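Local coordinates for DisA protein (Sorangium cellulosum, PDB 6CCA), which probably transfers methyl groups from S-adenosylmethionine to a carbon of a polyketide intermediate, building a gem-dimethyl group on the disorazol assembly line, at residues Ala152-Leu157 / Lys193-Ala198; Met337-His342 / Ser398-Asn403. All blocks are in the same frame, centred on the assembly; numbering follows the deposited sequence.

Interaction 1 (Ala152-Leu157 / Lys193-Ala198)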
loop_
_atom_site.group_PDB
_atom_site.type_symbol
_atom_site.label_atom_id
_atom_site.label_comp_id
_atom_site.label_asym_id
_atom_site.label_seq_id
_atom_site.Cartn_x
_atom_site.Cartn_y
_atom_site.Cartn_z
ATOM N N ALA A 152 -10.700 -1.286 14.097
ATOM C CA ALA A 152 -10.599 -2.590 14.802
ATOM C C ALA A 152 -9.653 -3.613 14.117
ATOM O O ALA A 152 -8.849 -4.272 14.798
ATOM C CB ALA A 152 -11.997 -3.177 15.038
ATOM N N PRO A 153 -9.730 -3.795 12.775
ATOM C CA PRO A 153 -8.831 -4.809 12.191
ATOM C C PRO A 153 -7.363 -4.432 12.220
ATOM O O PRO A 153 -6.511 -5.311 12.291
ATOM C CB PRO A 153 -9.304 -4.930 10.748
ATOM C CG PRO A 153 -10.089 -3.671 10.516
ATOM C CD PRO A 153 -10.717 -3.314 11.793
ATOM N N TYR A 154 -7.096 -3.121 12.249
ATOM C CA TYR A 154 -5.732 -2.617 12.403
ATOM C C TYR A 154 -5.240 -2.896 13.841
ATOM O O TYR A 154 -4.110 -3.358 14.028
ATOM C CB TYR A 154 -5.666 -1.121 12.099
ATOM C CG TYR A 154 -6.188 -0.777 10.702
ATOM C CD1 TYR A 154 -7.557 -0.649 10.471
ATOM C CD2 TYR A 154 -5.354 -0.569 9.662
ATOM C CE1 TYR A 154 -8.071 -0.415 9.243
ATOM C CE2 TYR A 154 -5.844 -0.333 8.370
ATOM C CZ TYR A 154 -7.210 -0.234 8.166
ATOM O OH TYR A 154 -7.817 0.030 6.929
ATOM N N VAL A 155 -6.100 -2.657 14.815
ATOM C CA VAL A 155 -5.781 -2.899 16.232
ATOM C C VAL A 155 -5.480 -4.396 16.418
ATOM O O VAL A 155 -4.468 -4.801 17.009
ATOM C CB VAL A 155 -6.915 -2.445 17.154
ATOM C CG1 VAL A 155 -6.686 -2.886 18.583
ATOM C CG2 VAL A 155 -7.036 -0.924 17.101
ATOM N N ARG A 156 -6.373 -5.218 15.876
ATOM C CA ARG A 156 -6.218 -6.665 15.924
ATOM C C ARG A 156 -4.863 -7.097 15.373
ATOM O O ARG A 156 -4.126 -7.834 16.029
ATOM C CB ARG A 156 -7.344 -7.350 15.147
ATOM C CG ARG A 156 -8.627 -7.530 15.941
ATOM C CD ARG A 156 -9.578 -8.491 15.245
ATOM N NE ARG A 156 -9.020 -9.837 15.148
ATOM C CZ ARG A 156 -8.662 -10.417 14.007
ATOM N NH1 ARG A 156 -8.802 -9.768 12.859
ATOM N NH2 ARG A 156 -8.164 -11.646 14.013
ATOM N N LEU A 157 -4.535 -6.638 14.168
ATOM C CA LEU A 157 -3.269 -6.997 13.553
ATOM C C LEU A 157 -2.061 -6.536 14.425
ATOM O O LEU A 157 -1.088 -7.250 14.568
ATOM C CB LEU A 157 -3.170 -6.362 12.167
ATOM C CG LEU A 157 -1.809 -6.633 11.503
ATOM C CD1 LEU A 157 -1.558 -8.128 11.437
ATOM C CD2 LEU A 157 -1.709 -6.043 10.087
ATOM N N LYS A 193 -10.252 -5.131 2.947
ATOM C CA LYS A 193 -11.623 -4.887 2.635
ATOM C C LYS A 193 -12.538 -5.150 3.824
ATOM O O LYS A 193 -12.188 -5.857 4.667
ATOM C CB LYS A 193 -12.052 -5.731 1.439
ATOM C CG LYS A 193 -12.257 -7.179 1.758
ATOM C CD LYS A 193 -13.091 -7.887 0.724
ATOM C CE LYS A 193 -13.032 -9.389 0.927
ATOM N NZ LYS A 193 -11.834 -9.971 0.300
ATOM N N GLY A 194 -13.721 -4.579 3.819
ATOM C CA GLY A 194 -14.695 -4.714 4.845
ATOM C C GLY A 194 -14.541 -3.738 5.998
ATOM O O GLY A 194 -15.163 -3.908 7.025
ATOM N N ASN A 195 -13.704 -2.715 5.880
ATOM C CA ASN A 195 -13.674 -1.687 6.852
ATOM C C ASN A 195 -13.805 -0.360 6.073
ATOM O O ASN A 195 -13.546 -0.335 4.889
ATOM C CB ASN A 195 -12.389 -1.750 7.673
ATOM C CG ASN A 195 -11.079 -1.555 6.839
ATOM O OD1 ASN A 195 -10.673 -0.460 6.518
ATOM N ND2 ASN A 195 -10.417 -2.690 6.490
ATOM N N ALA A 196 -14.238 0.690 6.715
ATOM C CA ALA A 196 -14.639 1.872 5.995
ATOM C C ALA A 196 -13.565 2.512 5.118
ATOM O O ALA A 196 -13.840 2.814 3.934
ATOM C CB ALA A 196 -15.204 2.914 6.922
ATOM N N THR A 197 -12.391 2.750 5.659
ATOM C CA THR A 197 -11.371 3.458 4.856
ATOM C C THR A 197 -10.931 2.585 3.665
ATOM O O THR A 197 -10.858 3.084 2.524
ATOM C CB THR A 197 -10.167 3.915 5.707
ATOM O OG1 THR A 197 -9.478 2.786 6.222
ATOM C CG2 THR A 197 -10.618 4.851 6.854
ATOM N N ALA A 198 -10.648 1.300 3.890
ATOM C CA ALA A 198 -10.218 0.435 2.765
ATOM C C ALA A 198 -11.341 0.404 1.666
ATOM O O ALA A 198 -11.062 0.451 0.453
ATOM C CB ALA A 198 -9.869 -0.986 3.193
#

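Interaction 2 (Met337-His342 / Ser398-Asn403)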
loop_
_atom_site.group_PDB
_atom_site.type_symbol
_atom_site.label_atom_id
_atom_site.label_comp_id
_atom_site.label_asym_id
_atom_site.label_seq_id
_atom_site.Cartn_x
_atom_site.Cartn_y
_atom_site.Cartn_z
ATOM N N MET A 337 -0.772 3.918 0.064
ATOM C CA MET A 337 -0.706 4.545 1.370
ATOM C C MET A 337 0.283 5.715 1.197
ATOM O O MET A 337 1.371 5.517 0.626
ATOM C CB MET A 337 -0.246 3.536 2.462
ATOM C CG MET A 337 -1.145 2.300 2.489
ATOM S SD MET A 337 -2.834 2.706 3.073
ATOM C CE MET A 337 -3.550 1.073 2.786
ATOM N N THR A 338 -0.144 6.906 1.622
ATOM C CA THR A 338 0.550 8.154 1.350
ATOM C C THR A 338 1.107 8.914 2.575
ATOM O O THR A 338 1.448 10.103 2.458
ATOM C CB THR A 338 -0.388 9.060 0.537
ATOM O OG1 THR A 338 -1.688 9.124 1.140
ATOM C CG2 THR A 338 -0.581 8.483 -0.864
ATOM N N ARG A 339 1.200 8.233 3.714
ATOM C CA ARG A 339 1.794 8.738 4.936
ATOM C C ARG A 339 2.433 7.532 5.605
ATOM O O ARG A 339 1.894 6.415 5.532
ATOM C CB ARG A 339 0.705 9.409 5.775
ATOM C CG ARG A 339 1.200 9.974 7.100
ATOM C CD ARG A 339 0.097 10.616 7.998
ATOM N NE ARG A 339 -0.298 11.886 7.432
ATOM C CZ ARG A 339 0.483 12.970 7.406
ATOM N NH1 ARG A 339 1.682 12.967 7.970
ATOM N NH2 ARG A 339 0.051 14.083 6.831
ATOM N N VAL A 340 3.642 7.715 6.186
ATOM C CA VAL A 340 4.356 6.636 6.805
ATOM C C VAL A 340 3.758 6.455 8.226
ATOM O O VAL A 340 4.412 6.714 9.224
ATOM C CB VAL A 340 5.850 6.913 6.972
ATOM C CG1 VAL A 340 6.523 5.624 7.372
ATOM C CG2 VAL A 340 6.513 7.324 5.655
ATOM N N VAL A 341 2.516 6.070 8.319
ATOM C CA VAL A 341 1.887 5.826 9.647
ATOM C C VAL A 341 2.572 4.698 10.451
ATOM O O VAL A 341 3.086 3.696 9.893
ATOM C CB VAL A 341 0.358 5.586 9.490
ATOM C CG1 VAL A 341 -0.274 6.829 8.884
ATOM C CG2 VAL A 341 0.047 4.370 8.625
ATOM N N HIS A 342 2.551 4.854 11.802
ATOM C CA HIS A 342 3.243 3.917 12.679
ATOM C C HIS A 342 2.639 2.518 12.559
ATOM O O HIS A 342 3.338 1.499 12.642
ATOM C CB HIS A 342 3.143 4.391 14.115
ATOM C CG HIS A 342 3.741 5.737 14.348
ATOM N ND1 HIS A 342 4.826 6.225 13.635
ATOM C CD2 HIS A 342 3.431 6.695 15.260
ATOM C CE1 HIS A 342 5.110 7.441 14.052
ATOM N NE2 HIS A 342 4.289 7.740 15.044
ATOM N N SER A 398 -8.212 17.151 6.006
ATOM C CA SER A 398 -8.041 16.368 4.818
ATOM C C SER A 398 -7.502 14.963 5.182
ATOM O O SER A 398 -6.834 14.790 6.219
ATOM C CB SER A 398 -7.099 17.086 3.840
ATOM O OG SER A 398 -5.822 17.024 4.394
ATOM N N TRP A 399 -7.829 14.002 4.314
ATOM C CA TRP A 399 -7.337 12.610 4.490
ATOM C C TRP A 399 -6.010 12.494 3.741
ATOM O O TRP A 399 -5.960 12.679 2.509
ATOM C CB TRP A 399 -8.334 11.611 3.919
ATOM C CG TRP A 399 -8.096 10.238 4.411
ATOM C CD1 TRP A 399 -7.469 9.229 3.794
ATOM C CD2 TRP A 399 -8.539 9.714 5.674
ATOM N NE1 TRP A 399 -7.430 8.115 4.591
ATOM C CE2 TRP A 399 -8.110 8.370 5.747
ATOM C CE3 TRP A 399 -9.246 10.249 6.744
ATOM C CZ2 TRP A 399 -8.362 7.577 6.852
ATOM C CZ3 TRP A 399 -9.481 9.464 7.820
ATOM C CH2 TRP A 399 -9.049 8.144 7.870
ATOM N N SER A 400 -4.962 12.251 4.477
ATOM C CA SER A 400 -3.645 12.098 3.884
ATOM C C SER A 400 -3.035 10.721 3.999
ATOM O O SER A 400 -1.947 10.507 3.462
ATOM C CB SER A 400 -2.653 13.113 4.464
ATOM O OG SER A 400 -2.570 12.929 5.859
ATOM N N ILE A 401 -3.699 9.792 4.660
ATOM C CA ILE A 401 -3.138 8.484 4.956
ATOM C C ILE A 401 -3.073 7.578 3.729
ATOM O O ILE A 401 -2.206 6.697 3.638
ATOM C CB ILE A 401 -4.050 7.775 6.020
ATOM C CG1 ILE A 401 -3.810 8.409 7.370
ATOM C CG2 ILE A 401 -3.768 6.273 6.092
ATOM C CD1 ILE A 401 -4.753 7.845 8.441
ATOM N N GLN A 402 -3.967 7.800 2.813
ATOM C CA GLN A 402 -4.172 6.966 1.638
ATOM C C GLN A 402 -4.832 7.781 0.541
ATOM O O GLN A 402 -5.595 8.779 0.770
ATOM C CB GLN A 402 -5.110 5.822 1.990
ATOM C CG GLN A 402 -5.322 4.739 0.978
ATOM C CD GLN A 402 -6.040 3.523 1.518
ATOM O OE1 GLN A 402 -6.412 3.446 2.689
ATOM N NE2 GLN A 402 -6.299 2.582 0.638
ATOM N N ASN A 403 -4.540 7.385 -0.682
ATOM C CA ASN A 403 -5.192 8.005 -1.846
ATOM C C ASN A 403 -5.262 7.101 -3.062
ATOM O O ASN A 403 -4.473 6.106 -3.152
ATOM C CB ASN A 403 -4.532 9.353 -2.169
ATOM C CG ASN A 403 -5.524 10.331 -2.830
ATOM O OD1 ASN A 403 -6.717 10.029 -2.983
ATOM N ND2 ASN A 403 -5.016 11.498 -3.226
#

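Interaction 1 (Ala152-Leu157 / Lys193-Ala198)
The phenol of Tyr154 meets the side-chain amide of Asn195, its OH giving a hydrogen bond of 2.9 Å to Asn195 OD1. That oxygen lies at the edge of the tyrosine ring, near its plane; the ring and amide planes stand 77° apart, and the hydroxyl approaches OD1 from above the amide plane. From the other face of the amide Ala198 N donates to Asn195 OD1 over 3.2 Å, and one carbonyl oxygen thus serves two donors. Thr197 OG1 sits 3.3 Å from Tyr154 OH, and Pro153 CG touches Asn195 CB at 4.1 Å, an apolar shoulder beside the polar pair. With its CG between the backbone N and carbonyl carbon (chi1 62°), Asn195 brings OD1 back over the first turn of its helix. Its ND2 is held by the carbonyls of Pro190 and Leu191, which fixes the amide's rotation and leaves OD1 as the acceptor. Further out, the Tyr154 ring, packed edge-to-face by Phe58 and Phe343, carries the hydroxyl across to the second helix, which suits a long, rigid side chain with a polar end. Asparagine suits the place because it caps: this is the N-cap of helix 196-216, tied through a tyrosine to the start of helix 152-163.

Interaction 2 (Met337-His342 / Ser398-Asn403)
Met337 and Gln402 form an antiparallel, non-hydrogen-bonded pair with their CA atoms 4.2 Å apart, and just beyond it Thr338 N donates to Ile401 O at 2.9 Å. The Met337 and Gln402 side chains run side by side on one face of the sheet, Met337 SD resting 3.7 Å from Gln402 CD; the flexible thioether follows the flat amide, whose NE2 is held by Asn335. Thr338 takes over the pairing where the first strand has ended and the second has yet to begin: its OG1 donates to Ser400 O over 2.7 Å, so backbone N and side-chain hydroxyl of one residue hold two successive carbonyls. A small residue with a hydroxyl on CB is well suited to this.

Arg339 grips Ser400 side-on, with NE and NH2 both 3.0 Å from Ser400 OG, which lies in the guanidinium plane. The chain leaves with CG anti to the backbone N (chi1 179°) and bends at chi3 (-73°), turning this edge of the guanidinium onto the serine. Arg339 N, by contrast, is buried without a partner. After the inverse gamma turn centred on Val340, Val341 CG1 meets Ile401 CG1 at 4.2 Å, two branched apolar chains crossing nearly at right angles.

Helix 55-75 packs on Val341 and Ile401, Phe201 of helix 196-216 touches Gln402 and Asn403, and the pair joins the end of strand 330-337 to the start of strand 402-409 in the mixed sheet.

In the fold
The centres of the two interactions lie about 15 Å apart, and they meet directly where Thr197 CG2 packs 3.5 Å from Trp399 CZ2. Helix 196-216 connects them, running from its N-cap in interaction 1 past interaction 2. Phe58 of helix 55-75 is a second bridge, touching Tyr154 and Thr197 of interaction 1 and Ile401 of interaction 2. Interaction 1 ties helix 152-163 to the start of helix 196-216, whereas interaction 2 lies at one end of a strand pair in the mixed sheet. Lys193 NZ also bonds to Gly237 O, in the loop after strand 226-231, probably the cofactor-binding glycine-rich loop.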